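PDB 1IPA: RNA 2'-o-ribose methyltransferase from Thermus thermophilus, which probably methylates RNA at the 2'-hydroxyl of ribose, through a SPOUT-type catalytic domain with a deep trefoil knot joined to a probable RNA-binding domain. Local coordinates for residues Leu188-Thr193 with Glu227-Gln232. Residues are numbered along the deposited sequence; the frame is centred on the assembly and turned at random.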
loop_
_atom_site.group_PDB
_atom_site.type_symbol
_atom_site.label_atom_id
_atom_site.label_comp_id
_atom_site.label_asym_id
_atom_site.label_seq_id
_atom_site.Cartn_x
_atom_site.Cartn_y
_atom_site.Cartn_z
ATOM N N LEU A 188 -8.607 -12.648 18.429
ATOM C CA LEU A 188 -7.313 -12.054 18.122
ATOM C C LEU A 188 -6.991 -10.905 19.075
ATOM O O LEU A 188 -7.672 -9.887 19.080
ATOM C CB LEU A 188 -7.319 -11.543 16.679
ATOM C CG LEU A 188 -6.032 -11.006 16.050
ATOM C CD1 LEU A 188 -5.035 -12.136 15.858
ATOM C CD2 LEU A 188 -6.360 -10.355 14.704
ATOM N N PRO A 189 -5.956 -11.063 19.910
ATOM C CA PRO A 189 -5.621 -9.970 20.832
ATOM C C PRO A 189 -5.380 -8.666 20.069
ATOM O O PRO A 189 -4.782 -8.658 18.992
ATOM C CB PRO A 189 -4.375 -10.490 21.564
ATOM C CG PRO A 189 -3.813 -11.522 20.633
ATOM C CD PRO A 189 -5.041 -12.201 20.080
ATOM N N LEU A 190 -5.868 -7.568 20.628
ATOM C CA LEU A 190 -5.741 -6.272 19.997
ATOM C C LEU A 190 -5.029 -5.255 20.883
ATOM O O LEU A 190 -5.354 -5.114 22.057
ATOM C CB LEU A 190 -7.131 -5.758 19.626
ATOM C CG LEU A 190 -7.283 -4.302 19.161
ATOM C CD1 LEU A 190 -6.587 -4.078 17.822
ATOM C CD2 LEU A 190 -8.775 -3.970 19.052
ATOM N N VAL A 191 -4.053 -4.561 20.304
ATOM C CA VAL A 191 -3.286 -3.521 20.994
ATOM C C VAL A 191 -3.621 -2.208 20.282
ATOM O O VAL A 191 -3.363 -2.056 19.086
ATOM C CB VAL A 191 -1.756 -3.781 20.881
ATOM C CG1 VAL A 191 -0.966 -2.609 21.481
ATOM C CG2 VAL A 191 -1.394 -5.082 21.578
ATOM N N ALA A 192 -4.217 -1.269 21.001
ATOM C CA ALA A 192 -4.581 0.005 20.396
ATOM C C ALA A 192 -3.572 1.096 20.743
ATOM O O ALA A 192 -3.119 1.195 21.879
ATOM C CB ALA A 192 -5.977 0.423 20.847
ATOM N N THR A 193 -3.228 1.906 19.749
ATOM C CA THR A 193 -2.278 2.994 19.923
ATOM C C THR A 193 -3.029 4.301 20.201
ATOM O O THR A 193 -3.962 4.658 19.484
ATOM C CB THR A 193 -1.405 3.171 18.646
ATOM O OG1 THR A 193 -0.785 1.922 18.310
ATOM C CG2 THR A 193 -0.316 4.211 18.872
ATOM N N GLU A 227 -12.010 0.293 23.889
ATOM C CA GLU A 227 -12.723 -0.615 24.770
ATOM C C GLU A 227 -12.526 -2.055 24.309
ATOM O O GLU A 227 -12.584 -2.986 25.109
ATOM C CB GLU A 227 -14.214 -0.263 24.783
ATOM C CG GLU A 227 -14.489 1.148 25.291
ATOM C CD GLU A 227 -15.953 1.548 25.200
ATOM O OE1 GLU A 227 -16.495 1.594 24.071
ATOM O OE2 GLU A 227 -16.562 1.823 26.259
ATOM N N ALA A 228 -12.272 -2.234 23.015
ATOM C CA ALA A 228 -12.079 -3.572 22.470
ATOM C C ALA A 228 -10.659 -4.102 22.622
ATOM O O ALA A 228 -10.433 -5.309 22.537
ATOM C CB ALA A 228 -12.481 -3.598 21.006
ATOM N N ALA A 229 -9.702 -3.214 22.856
ATOM C CA ALA A 229 -8.305 -3.626 22.981
ATOM C C ALA A 229 -7.952 -4.304 24.297
ATOM O O ALA A 229 -8.473 -3.948 25.346
ATOM C CB ALA A 229 -7.391 -2.421 22.775
ATOM N N GLN A 230 -7.060 -5.289 24.227
ATOM C CA GLN A 230 -6.595 -5.991 25.414
ATOM C C GLN A 230 -5.532 -5.115 26.075
ATOM O O GLN A 230 -5.288 -5.205 27.279
ATOM C CB GLN A 230 -5.970 -7.341 25.044
ATOM C CG GLN A 230 -6.954 -8.486 24.839
ATOM C CD GLN A 230 -8.013 -8.180 23.798
ATOM O OE1 GLN A 230 -9.182 -7.999 24.126
ATOM N NE2 GLN A 230 -7.607 -8.116 22.538
ATOM N N THR A 231 -4.900 -4.266 25.271
ATOM C CA THR A 231 -3.862 -3.378 25.770
ATOM C C THR A 231 -3.870 -2.076 24.984
ATOM O O THR A 231 -4.099 -2.077 23.777
ATOM C CB THR A 231 -2.454 -3.996 25.609
ATOM O OG1 THR A 231 -2.453 -5.344 26.093
ATOM C CG2 THR A 231 -1.434 -3.184 26.393
ATOM N N GLN A 232 -3.627 -0.969 25.673
ATOM C CA GLN A 232 -3.565 0.335 25.035
ATOM C C GLN A 232 -2.139 0.811 25.215
ATOM O O GLN A 232 -1.560 0.691 26.294
ATOM C CB GLN A 232 -4.551 1.299 25.675
ATOM C CG GLN A 232 -5.940 1.159 25.093
ATOM C CD GLN A 232 -6.991 1.860 25.919
ATOM O OE1 GLN A 232 -6.872 3.053 26.226
ATOM N NE2 GLN A 232 -8.035 1.124 26.279
#
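Leu190 O is gripped by two successive backbone amides, and this shared acceptor illustrates how a short turn after a helix can lead into a parallel edge strand. Gln230 N gives the shorter bond, 2.8 Å to Leu190 O, and lies in the carbonyl plane; Thr231 N adds a weak one at 3.4 Å to the same oxygen. Two residues along the strand the donor and acceptor roles are exchanged: Ala192 N donates to Thr231 O at 2.9 Å. That same Thr231 O also receives a CA-H...O contact from Val191 CA. Val191 thus pairs with Thr231, and Ala192 with Gln232, in parallel register.

Side chains close the seam chiefly on the face that carries Ala192. Here the methyl of Ala229, in the turn between helix and strand, meets Ala192 CB at 3.7 Å, methyl against methyl. Leu190 has CG anti to its amide nitrogen (chi1 170°), which lays the branch alongside the turn: CG rests 4.1 Å from Ala229 CB, while CD2 reaches on to Ala228 CB at 4.2 Å. On the other face Val191 and Thr231 meet more loosely.

The contact adds outermost strand 231-233 to strand 190-193 in the parallel, Rossmann-like sheet of the SPOUT methyltransferase domain. Strand 210-214 flanks 190-193 on its other edge, bonding to Val191 through Ala211 and Ala213. Leu226 of helix 223-228 touches both Ala192 and Gln232, and Lys184 NZ of helix 176-185 hydrogen-bonds to Ala228 O, tying that helix to the turn before the edge strand.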